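Local coordinates for Non-catalytic protein 1 (Piromyces equi, PDB 1WCU) that probably binds plant cell-wall polysaccharides as a non-catalytic, family 29 carbohydrate-binding module of an anaerobic fungus, at residues 3-12 and 131-139; 63-74 and 95-106. One frame throughout, in Å; residues are numbered along the deposited sequence. Where two conformers were deposited one is given.

Interaction 1 (3-12 and 131-139)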
loop_
_atom_site.group_PDB
_atom_site.type_symbol
_atom_site.label_atom_id
_atom_site.label_comp_id
_atom_site.label_asym_id
_atom_site.label_seq_id
_atom_site.Cartn_x
_atom_site.Cartn_y
_atom_site.Cartn_z
ATOM N N SER A 3 -14.009 -6.092 -16.915
ATOM C CA SER A 3 -14.465 -5.524 -15.641
ATOM C C SER A 3 -13.320 -5.492 -14.621
ATOM O O SER A 3 -12.236 -6.037 -14.861
ATOM C CB SER A 3 -15.658 -6.322 -15.097
ATOM O OG SER A 3 -16.801 -6.139 -15.933
ATOM N N ALA A 4 -13.565 -4.845 -13.487
ATOM C CA ALA A 4 -12.517 -4.650 -12.485
ATOM C C ALA A 4 -12.017 -5.987 -11.961
ATOM O O ALA A 4 -12.794 -6.894 -11.680
ATOM C CB ALA A 4 -13.016 -3.774 -11.331
ATOM N N THR A 5 -10.700 -6.101 -11.858
ATOM C CA THR A 5 -10.048 -7.269 -11.312
ATOM C C THR A 5 -9.366 -6.804 -10.034
ATOM O O THR A 5 -8.754 -5.739 -10.041
ATOM C CB THR A 5 -8.989 -7.762 -12.293
ATOM O OG1 THR A 5 -9.609 -8.038 -13.566
ATOM C CG2 THR A 5 -8.331 -9.009 -11.769
ATOM N N TYR A 6 -9.437 -7.609 -8.968
ATOM C CA TYR A 6 -8.847 -7.253 -7.674
ATOM C C TYR A 6 -7.674 -8.141 -7.311
ATOM O O TYR A 6 -7.715 -9.363 -7.514
ATOM C CB TYR A 6 -9.879 -7.363 -6.546
ATOM C CG TYR A 6 -11.109 -6.561 -6.796
ATOM C CD1 TYR A 6 -11.162 -5.220 -6.467
ATOM C CD2 TYR A 6 -12.222 -7.140 -7.394
ATOM C CE1 TYR A 6 -12.289 -4.472 -6.710
ATOM C CE2 TYR A 6 -13.353 -6.402 -7.637
ATOM C CZ TYR A 6 -13.379 -5.066 -7.300
ATOM O OH TYR A 6 -14.503 -4.300 -7.518
ATOM N N SER A 7 -6.637 -7.516 -6.764
ATOM C CA SER A 7 -5.508 -8.209 -6.131
ATOM C C SER A 7 -5.603 -7.918 -4.637
ATOM O O SER A 7 -5.380 -6.778 -4.227
ATOM C CB SER A 7 -4.155 -7.677 -6.621
ATOM O OG SER A 7 -3.932 -7.898 -8.010
ATOM N N VAL A 8 -5.899 -8.936 -3.834
ATOM C CA VAL A 8 -6.018 -8.772 -2.380
ATOM C C VAL A 8 -4.657 -9.105 -1.770
ATOM O O VAL A 8 -4.255 -10.266 -1.712
ATOM C CB VAL A 8 -7.137 -9.661 -1.801
ATOM C CG1 VAL A 8 -7.247 -9.489 -0.291
ATOM C CG2 VAL A 8 -8.474 -9.355 -2.470
ATOM N N VAL A 9 -3.941 -8.081 -1.315
ATOM C CA VAL A 9 -2.552 -8.239 -0.868
ATOM C C VAL A 9 -2.494 -8.733 0.583
ATOM O O VAL A 9 -1.697 -9.601 0.945
ATOM C CB VAL A 9 -1.807 -6.889 -0.976
ATOM C CG1 VAL A 9 -0.385 -6.990 -0.461
ATOM C CG2 VAL A 9 -1.834 -6.356 -2.410
ATOM N N TYR A 10 -3.370 -8.159 1.398
ATOM C CA TYR A 10 -3.431 -8.444 2.824
ATOM C C TYR A 10 -4.806 -8.105 3.370
ATOM O O TYR A 10 -5.308 -7.010 3.105
ATOM C CB TYR A 10 -2.355 -7.647 3.580
ATOM C CG TYR A 10 -2.442 -7.810 5.082
ATOM C CD1 TYR A 10 -3.135 -6.898 5.864
ATOM C CD2 TYR A 10 -1.867 -8.907 5.730
ATOM C CE1 TYR A 10 -3.263 -7.069 7.239
ATOM C CE2 TYR A 10 -1.993 -9.079 7.091
ATOM C CZ TYR A 10 -2.686 -8.159 7.853
ATOM O OH TYR A 10 -2.837 -8.323 9.211
ATOM N N GLU A 11 -5.420 -9.015 4.122
ATOM C CA GLU A 11 -6.692 -8.740 4.785
ATOM C C GLU A 11 -6.456 -8.461 6.265
ATOM O O GLU A 11 -6.401 -7.300 6.669
ATOM C CB GLU A 11 -7.686 -9.889 4.548
ATOM C CG GLU A 11 -8.240 -9.894 3.119
ATOM C CD GLU A 11 -9.385 -10.901 2.933
ATOM O OE1 GLU A 11 -9.178 -12.057 3.331
ATOM O OE2 GLU A 11 -10.459 -10.539 2.379
ATOM N N THR A 12 -6.285 -9.529 7.042
ATOM C CA THR A 12 -5.906 -9.485 8.450
ATOM C C THR A 12 -4.967 -10.682 8.697
ATOM O O THR A 12 -4.610 -11.385 7.749
ATOM C CB THR A 12 -7.145 -9.564 9.364
ATOM O OG1 THR A 12 -7.915 -10.736 9.020
ATOM C CG2 THR A 12 -8.023 -8.311 9.227
ATOM N N MET A 131 -2.154 -1.524 9.348
ATOM C CA MET A 131 -2.889 -1.576 8.082
ATOM C C MET A 131 -3.717 -2.853 7.974
ATOM O O MET A 131 -3.309 -3.908 8.450
ATOM C CB MET A 131 -1.913 -1.498 6.896
ATOM C CG MET A 131 -1.264 -0.136 6.794
ATOM S SD MET A 131 0.157 -0.097 5.706
ATOM C CE MET A 131 1.433 -0.540 6.856
ATOM N N ARG A 132 -4.861 -2.743 7.300
ATOM C CA ARG A 132 -5.688 -3.895 6.963
ATOM C C ARG A 132 -6.277 -3.718 5.571
ATOM O O ARG A 132 -6.406 -2.596 5.086
ATOM C CB ARG A 132 -6.848 -4.063 7.961
ATOM C CG ARG A 132 -6.423 -4.509 9.340
ATOM C CD ARG A 132 -7.600 -4.509 10.317
ATOM N NE ARG A 132 -7.176 -4.954 11.642
ATOM C CZ ARG A 132 -7.885 -4.812 12.760
ATOM N NH1 ARG A 132 -9.083 -4.257 12.722
ATOM N NH2 ARG A 132 -7.373 -5.199 13.915
ATOM N N TYR A 133 -6.663 -4.826 4.950
ATOM C CA TYR A 133 -7.437 -4.807 3.701
ATOM C C TYR A 133 -6.758 -3.972 2.607
ATOM O O TYR A 133 -7.359 -3.070 2.033
ATOM C CB TYR A 133 -8.894 -4.355 3.939
ATOM C CG TYR A 133 -9.571 -4.985 5.137
ATOM C CD1 TYR A 133 -9.829 -6.342 5.201
ATOM C CD2 TYR A 133 -9.919 -4.200 6.214
ATOM C CE1 TYR A 133 -10.455 -6.904 6.363
ATOM C CE2 TYR A 133 -10.521 -4.721 7.334
ATOM C CZ TYR A 133 -10.784 -6.054 7.412
ATOM O OH TYR A 133 -11.389 -6.511 8.574
ATOM N N ILE A 134 -5.513 -4.313 2.322
ATOM C CA ILE A 134 -4.766 -3.699 1.240
ATOM C C ILE A 134 -5.181 -4.397 -0.050
ATOM O O ILE A 134 -4.908 -5.584 -0.239
ATOM C CB ILE A 134 -3.241 -3.820 1.446
ATOM C CG1 ILE A 134 -2.834 -3.181 2.783
ATOM C CG2 ILE A 134 -2.525 -3.145 0.270
ATOM C CD1 ILE A 134 -1.371 -3.421 3.143
ATOM N N ILE A 135 -5.859 -3.662 -0.924
ATOM C CA ILE A 135 -6.490 -4.237 -2.115
ATOM C C ILE A 135 -6.261 -3.315 -3.302
ATOM O O ILE A 135 -6.532 -2.124 -3.225
ATOM C CB ILE A 135 -8.031 -4.420 -1.934
ATOM C CG1 ILE A 135 -8.340 -5.330 -0.738
ATOM C CG2 ILE A 135 -8.672 -4.961 -3.219
ATOM C CD1 ILE A 135 -9.779 -5.281 -0.282
ATOM N N TYR A 136 -5.778 -3.863 -4.405
ATOM C CA TYR A 136 -5.676 -3.144 -5.673
ATOM C C TYR A 136 -6.800 -3.561 -6.623
ATOM O O TYR A 136 -7.103 -4.736 -6.745
ATOM C CB TYR A 136 -4.327 -3.449 -6.346
ATOM C CG TYR A 136 -4.290 -2.948 -7.778
ATOM C CD1 TYR A 136 -4.108 -1.590 -8.058
ATOM C CD2 TYR A 136 -4.497 -3.804 -8.848
ATOM C CE1 TYR A 136 -4.122 -1.108 -9.347
ATOM C CE2 TYR A 136 -4.502 -3.323 -10.171
ATOM C CZ TYR A 136 -4.322 -1.985 -10.411
ATOM O OH TYR A 136 -4.342 -1.504 -11.708
ATOM N N SER A 137 -7.386 -2.589 -7.306
ATOM C CA SER A 137 -8.392 -2.824 -8.332
ATOM C C SER A 137 -7.928 -2.211 -9.642
ATOM O O SER A 137 -7.420 -1.092 -9.669
ATOM C CB SER A 137 -9.704 -2.164 -7.926
ATOM O OG SER A 137 -10.670 -2.291 -8.961
ATOM N N THR A 138 -8.142 -2.925 -10.748
ATOM C CA THR A 138 -7.896 -2.345 -12.063
ATOM C C THR A 138 -8.924 -1.273 -12.413
ATOM O O THR A 138 -8.706 -0.482 -13.332
ATOM C CB THR A 138 -7.935 -3.402 -13.183
ATOM O OG1 THR A 138 -9.190 -4.073 -13.162
ATOM C CG2 THR A 138 -6.802 -4.422 -12.997
ATOM N N GLY A 139 -10.034 -1.256 -11.678
ATOM C CA GLY A 139 -11.126 -0.311 -11.937
ATOM C C GLY A 139 -10.896 1.039 -11.270
ATOM O O GLY A 139 -9.906 1.258 -10.587
HETATM O O HOH W 1 -9.624 -5.635 -15.300
#

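Interaction 2 (63-74 and 95-106)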
loop_
_atom_site.group_PDB
_atom_site.type_symbol
_atom_site.label_atom_id
_atom_site.label_comp_id
_atom_site.label_asym_id
_atom_site.label_seq_id
_atom_site.Cartn_x
_atom_site.Cartn_y
_atom_site.Cartn_z
ATOM N N CYS A 63 -6.985 1.591 -8.829
ATOM C CA CYS A 63 -7.266 2.131 -7.505
ATOM C C CYS A 63 -6.562 1.304 -6.452
ATOM O O CYS A 63 -6.602 0.066 -6.505
ATOM C CB CYS A 63 -8.760 2.110 -7.256
ATOM S SG CYS A 63 -9.255 2.991 -5.728
ATOM N N ILE A 64 -5.932 1.982 -5.503
ATOM C CA ILE A 64 -5.374 1.338 -4.323
ATOM C C ILE A 64 -6.257 1.689 -3.126
ATOM O O ILE A 64 -6.450 2.870 -2.812
ATOM C CB ILE A 64 -3.908 1.792 -4.070
ATOM C CG1 ILE A 64 -2.982 1.322 -5.204
ATOM C CG2 ILE A 64 -3.388 1.282 -2.726
ATOM C CD1 ILE A 64 -1.654 2.040 -5.286
ATOM N N TYR A 65 -6.771 0.659 -2.462
ATOM C CA TYR A 65 -7.586 0.773 -1.250
ATOM C C TYR A 65 -6.814 0.170 -0.089
ATOM O O TYR A 65 -6.170 -0.880 -0.239
ATOM C CB TYR A 65 -8.910 0.024 -1.425
ATOM C CG TYR A 65 -9.745 -0.083 -0.176
ATOM C CD1 TYR A 65 -9.520 -1.086 0.738
ATOM C CD2 TYR A 65 -10.769 0.819 0.084
ATOM C CE1 TYR A 65 -10.295 -1.195 1.896
ATOM C CE2 TYR A 65 -11.539 0.720 1.245
ATOM C CZ TYR A 65 -11.294 -0.284 2.133
ATOM O OH TYR A 65 -12.049 -0.396 3.296
ATOM N N LEU A 66 -6.882 0.810 1.072
ATOM C CA LEU A 66 -6.475 0.175 2.335
ATOM C C LEU A 66 -7.086 0.906 3.512
ATOM O O LEU A 66 -7.592 2.037 3.364
ATOM C CB LEU A 66 -4.947 0.109 2.473
ATOM C CG LEU A 66 -4.208 1.381 2.892
ATOM C CD1 LEU A 66 -2.756 1.051 3.252
ATOM C CD2 LEU A 66 -4.254 2.417 1.813
ATOM N N GLN A 67 -7.027 0.253 4.663
ATOM C CA GLN A 67 -7.371 0.879 5.941
ATOM C C GLN A 67 -6.102 1.076 6.773
ATOM O O GLN A 67 -5.234 0.197 6.820
ATOM C CB GLN A 67 -8.390 0.035 6.708
ATOM C CG GLN A 67 -9.692 -0.162 5.948
ATOM C CD GLN A 67 -10.751 -0.934 6.706
ATOM O OE1 GLN A 67 -11.776 -1.323 6.118
ATOM N NE2 GLN A 67 -10.511 -1.193 7.979
ATOM N N VAL A 68 -6.020 2.234 7.427
ATOM C CA VAL A 68 -4.861 2.581 8.257
ATOM C C VAL A 68 -5.330 3.075 9.623
ATOM O O VAL A 68 -6.321 3.811 9.712
ATOM C CB VAL A 68 -4.017 3.691 7.617
ATOM C CG1 VAL A 68 -2.744 3.931 8.430
ATOM C CG2 VAL A 68 -3.669 3.327 6.184
ATOM N N LYS A 69 -4.605 2.674 10.676
ATOM C CA LYS A 69 -4.757 3.187 12.040
ATOM C C LYS A 69 -3.363 3.544 12.498
ATOM O O LYS A 69 -2.466 2.707 12.447
ATOM C CB LYS A 69 -5.361 2.113 12.956
ATOM C CG LYS A 69 -5.408 2.523 14.421
ATOM C CD LYS A 69 -6.037 1.443 15.287
ATOM C CE LYS A 69 -5.162 0.268 15.486
ATOM N NZ LYS A 69 -5.801 -0.710 16.439
ATOM N N THR A 70 -3.156 4.777 12.945
ATOM C CA THR A 70 -1.820 5.223 13.344
ATOM C C THR A 70 -1.844 6.578 14.028
ATOM O O THR A 70 -2.752 7.380 13.797
ATOM C CB THR A 70 -0.872 5.307 12.097
ATOM O OG1 THR A 70 0.475 5.565 12.526
ATOM C CG2 THR A 70 -1.302 6.384 11.131
ATOM N N GLU A 71 -0.807 6.838 14.827
ATOM C CA GLU A 71 -0.568 8.156 15.411
ATOM C C GLU A 71 0.385 9.036 14.591
ATOM O O GLU A 71 0.608 10.199 14.926
ATOM C CB GLU A 71 -0.045 8.007 16.841
ATOM C CG GLU A 71 -1.047 7.445 17.828
ATOM C CD GLU A 71 -0.488 7.455 19.234
ATOM O OE1 GLU A 71 -0.486 8.534 19.863
ATOM O OE2 GLU A 71 -0.014 6.392 19.687
ATOM N N THR A 72 0.961 8.496 13.517
ATOM C CA THR A 72 1.780 9.291 12.620
ATOM C C THR A 72 1.000 9.559 11.306
ATOM O O THR A 72 -0.227 9.569 11.298
ATOM C CB THR A 72 3.192 8.663 12.435
ATOM O OG1 THR A 72 4.053 9.582 11.745
ATOM C CG2 THR A 72 3.160 7.318 11.688
ATOM N N GLU A 73 1.718 9.839 10.227
ATOM C CA GLU A 73 1.122 10.202 8.948
ATOM C C GLU A 73 2.142 9.911 7.871
ATOM O O GLU A 73 3.313 9.649 8.167
ATOM C CB GLU A 73 0.725 11.675 8.931
ATOM C CG GLU A 73 1.878 12.651 9.162
ATOM C CD GLU A 73 1.417 14.092 9.263
ATOM O OE1 GLU A 73 0.426 14.359 9.985
ATOM O OE2 GLU A 73 2.038 14.965 8.622
ATOM N N GLY A 74 1.730 10.001 6.617
ATOM C CA GLY A 74 2.677 9.739 5.555
ATOM C C GLY A 74 2.100 9.631 4.170
ATOM O O GLY A 74 1.050 10.179 3.886
ATOM N N PHE A 95 -1.822 9.484 3.993
ATOM C CA PHE A 95 -2.645 9.046 5.117
ATOM C C PHE A 95 -2.315 9.946 6.293
ATOM O O PHE A 95 -1.258 10.577 6.317
ATOM C CB PHE A 95 -2.452 7.553 5.470
ATOM C CG PHE A 95 -1.060 7.198 5.876
ATOM C CD1 PHE A 95 -0.113 6.871 4.914
ATOM C CD2 PHE A 95 -0.675 7.211 7.203
ATOM C CE1 PHE A 95 1.163 6.562 5.270
ATOM C CE2 PHE A 95 0.616 6.899 7.565
ATOM C CZ PHE A 95 1.541 6.565 6.597
ATOM N N ARG A 96 -3.221 9.968 7.264
ATOM C CA ARG A 96 -3.089 10.856 8.432
ATOM C C ARG A 96 -3.385 10.080 9.716
ATOM O O ARG A 96 -3.687 8.893 9.670
ATOM C CB ARG A 96 -3.956 12.104 8.268
ATOM C CG ARG A 96 -5.382 11.860 7.810
ATOM C CD ARG A 96 -6.255 11.236 8.880
ATOM N NE ARG A 96 -7.655 11.146 8.429
ATOM C CZ ARG A 96 -8.669 10.842 9.234
ATOM N NH1 ARG A 96 -8.462 10.626 10.525
ATOM N NH2 ARG A 96 -9.913 10.781 8.757
ATOM N N SER A 97 -3.297 10.733 10.866
ATOM C CA SER A 97 -3.497 10.027 12.137
ATOM C C SER A 97 -4.967 9.688 12.316
ATOM O O SER A 97 -5.858 10.488 11.983
ATOM C CB SER A 97 -2.959 10.835 13.350
ATOM O OG SER A 97 -1.636 11.232 13.024
ATOM N N SER A 98 -5.216 8.501 12.848
ATOM C CA SER A 98 -6.564 8.091 13.213
ATOM C C SER A 98 -6.553 7.119 14.351
ATOM O O SER A 98 -5.690 6.256 14.426
ATOM C CB SER A 98 -7.315 7.504 12.029
ATOM O OG SER A 98 -6.745 6.291 11.555
ATOM N N SER A 99 -7.527 7.284 15.245
ATOM C CA SER A 99 -7.676 6.448 16.424
ATOM C C SER A 99 -8.094 5.006 16.106
ATOM O O SER A 99 -7.694 4.056 16.814
ATOM C CB SER A 99 -8.646 7.172 17.397
ATOM O OG SER A 99 -7.832 8.101 18.087
ATOM N N ASP A 100 -8.885 4.838 15.054
ATOM C CA ASP A 100 -9.303 3.521 14.564
ATOM C C ASP A 100 -8.987 3.450 13.087
ATOM O O ASP A 100 -8.486 4.411 12.503
ATOM C CB ASP A 100 -10.805 3.292 14.804
ATOM C CG ASP A 100 -11.170 1.808 14.987
ATOM O OD1 ASP A 100 -10.419 0.900 14.545
ATOM O OD2 ASP A 100 -12.242 1.542 15.593
ATOM N N PHE A 101 -9.253 2.299 12.485
ATOM C CA PHE A 101 -8.999 2.114 11.057
ATOM C C PHE A 101 -9.841 3.045 10.193
ATOM O O PHE A 101 -11.063 3.137 10.352
ATOM C CB PHE A 101 -9.198 0.634 10.682
ATOM C CG PHE A 101 -8.088 -0.238 11.191
ATOM C CD1 PHE A 101 -6.914 -0.372 10.476
ATOM C CD2 PHE A 101 -8.172 -0.846 12.430
ATOM C CE1 PHE A 101 -5.862 -1.122 10.971
ATOM C CE2 PHE A 101 -7.133 -1.599 12.921
ATOM C CZ PHE A 101 -5.968 -1.734 12.193
ATOM N N THR A 102 -9.156 3.759 9.309
ATOM C CA THR A 102 -9.752 4.712 8.369
ATOM C C THR A 102 -9.540 4.183 6.946
ATOM O O THR A 102 -8.445 3.737 6.604
ATOM C CB THR A 102 -9.032 6.065 8.499
ATOM O OG1 THR A 102 -9.122 6.516 9.859
ATOM C CG2 THR A 102 -9.571 7.127 7.565
ATOM N N GLU A 103 -10.585 4.225 6.119
ATOM C CA GLU A 103 -10.500 3.807 4.735
ATOM C C GLU A 103 -9.904 4.899 3.868
ATOM O O GLU A 103 -10.244 6.088 4.029
ATOM C CB GLU A 103 -11.897 3.505 4.170
ATOM C CG GLU A 103 -12.702 2.469 4.935
ATOM C CD GLU A 103 -14.030 2.172 4.253
ATOM O OE1 GLU A 103 -15.025 2.870 4.550
ATOM O OE2 GLU A 103 -14.085 1.239 3.446
ATOM N N TYR A 104 -9.049 4.495 2.931
ATOM C CA TYR A 104 -8.513 5.368 1.910
ATOM C C TYR A 104 -8.628 4.694 0.545
ATOM O O TYR A 104 -8.414 3.476 0.431
ATOM C CB TYR A 104 -7.033 5.634 2.173
ATOM C CG TYR A 104 -6.709 6.365 3.467
ATOM C CD1 TYR A 104 -6.553 5.680 4.669
ATOM C CD2 TYR A 104 -6.538 7.746 3.486
ATOM C CE1 TYR A 104 -6.266 6.351 5.851
ATOM C CE2 TYR A 104 -6.236 8.413 4.663
ATOM C CZ TYR A 104 -6.105 7.709 5.840
ATOM O OH TYR A 104 -5.768 8.364 7.017
ATOM N N LYS A 105 -8.917 5.492 -0.475
ATOM C CA LYS A 105 -8.871 5.070 -1.877
ATOM C C LYS A 105 -8.024 6.068 -2.646
ATOM O O LYS A 105 -8.286 7.268 -2.579
ATOM C CB LYS A 105 -10.263 5.073 -2.500
ATOM C CG LYS A 105 -11.132 3.930 -2.077
ATOM C CD LYS A 105 -12.380 3.797 -2.943
ATOM C CE LYS A 105 -13.281 5.023 -2.873
ATOM N NZ LYS A 105 -14.616 4.805 -3.517
ATOM N N PHE A 106 -7.024 5.579 -3.373
ATOM C CA PHE A 106 -6.095 6.424 -4.135
ATOM C C PHE A 106 -6.151 6.057 -5.614
ATOM O O PHE A 106 -5.980 4.904 -5.976
ATOM C CB PHE A 106 -4.660 6.297 -3.633
ATOM C CG PHE A 106 -4.503 6.520 -2.142
ATOM C CD1 PHE A 106 -4.761 7.755 -1.589
ATOM C CD2 PHE A 106 -4.120 5.489 -1.318
ATOM C CE1 PHE A 106 -4.615 7.963 -0.220
ATOM C CE2 PHE A 106 -3.977 5.695 0.041
ATOM C CZ PHE A 106 -4.211 6.931 0.576
HETATM O O HOH W 2 -8.770 -0.847 16.256
HETATM O O HOH W 3 -1.967 13.412 11.056
HETATM O O HOH W 4 0.403 12.728 12.998
#

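Interaction 1 (3-12 and 131-139)
Tyr10 and Ile134 meet where the ladder between 3-12 and 131-139 slips by one residue. Val9 N and Tyr10 N both turn to Ile134 O, the first at 2.9 Å and the second through a weak bond, which makes a classic beta bulge. The bulge swings Val9 inward, and its CB sits 4.0 Å from Ile134 CG2, the branch that stands anti to the backbone N. With CG also anti to its own N (chi1 175°), the Tyr10 ring runs along the partner strand towards its start; CE1 comes up beside the backbone step from Met131 to Arg132, 3.4 Å from Met131 O, with Arg132 CA at the ring's edge. The hydroxyl beyond is bonded to Gly13 O.

On the face that carries Tyr6, Ser137 and Ile135, the Tyr6 ring leans on Ser137, CE1 lying 3.5 Å from Ser137 OG, while CD1 touches Ile135 CG2. Ser137 OG closes an ST turn by accepting from Gly139 N, and Ala4 CB packs against that same oxygen. The two segments form an antiparallel pair at the margin of a beta-sandwich, strand 6-10 being laid along strand 131-137, whose other side is bonded to strand 62-70.

At the far end Tyr133, with positive phi and psi, gives its N-H to a lone pair of Glu11 O in the carbonyl plane; this oxygen also lies over one face of the Tyr133 ring, offset toward the rim. Thr12 CG2 fills the notch between Arg132 CD and Tyr133 OH, 3.9 Å from the latter. At the opposite end Thr138 OG1 takes a 166° bond from Thr5 N, and a water joins that hydroxyl to Thr5 OG1 and Ser3 O.

Interaction 2 (63-74 and 95-106)
Phe95 lays one ring face against the backbone of Gly74. Gly74 N stands 3.4 Å above the ring plane toward the rim, and Gly74 CA makes a CH-pi contact 3.8 Å from the Phe95 centroid. CG lies between the backbone N and carbonyl carbon (chi1 61°), folding the ring over the very glycine with which Phe95 exchanges two backbone bonds. Thr70 CG2 meets the ring edge, and Val68 CG1 touches CD2. Replacing Phe95 by alanine would probably open a gap over Gly74 and strip Val68 and Thr70 of an apolar neighbour.

Lys69 covers Phe101 differently: its CB is centred over the ring, 3.7 Å from the centroid, and the bend at chi3 brings CE back to 3.7 Å from Phe101 CE2. Its ammonium group reaches Asp33 in a salt bridge and, through a water, Asp100 OD1. Val68, on the same side of the sheet as Phe95, sets CB against Tyr104 CE1.

Strand 63-70 runs between strands 101-106 and 129-137, whereas the Gly74-Phe95 pair belongs to the other sheet, where the Phe95 ring packs on Val76 and Val119, so that both segments pass from one layer of the sandwich to the other.

Overall arrangement
Interactions 1 and 2 have their centres 15 Å apart and share one antiparallel sheet, in which strand 6-10 pairs with 129-137, 129-137 with 62-70, and 62-70 with 101-109. The middle pairing joins them directly through backbone bonds between Ser137 and Cys63 and between Ile135 and Tyr65; Arg132 also packs on Phe101. Along the chain, 3-12 comes first, then 63-74 and 95-106, and finally 131-139, so interaction 1 brings together regions near the two ends of the module and encloses interaction 2 in sequence. Both segments of interaction 2 connect to strands of the second sheet, while interaction 1 meets that sheet through side chains packed on strand 47-52.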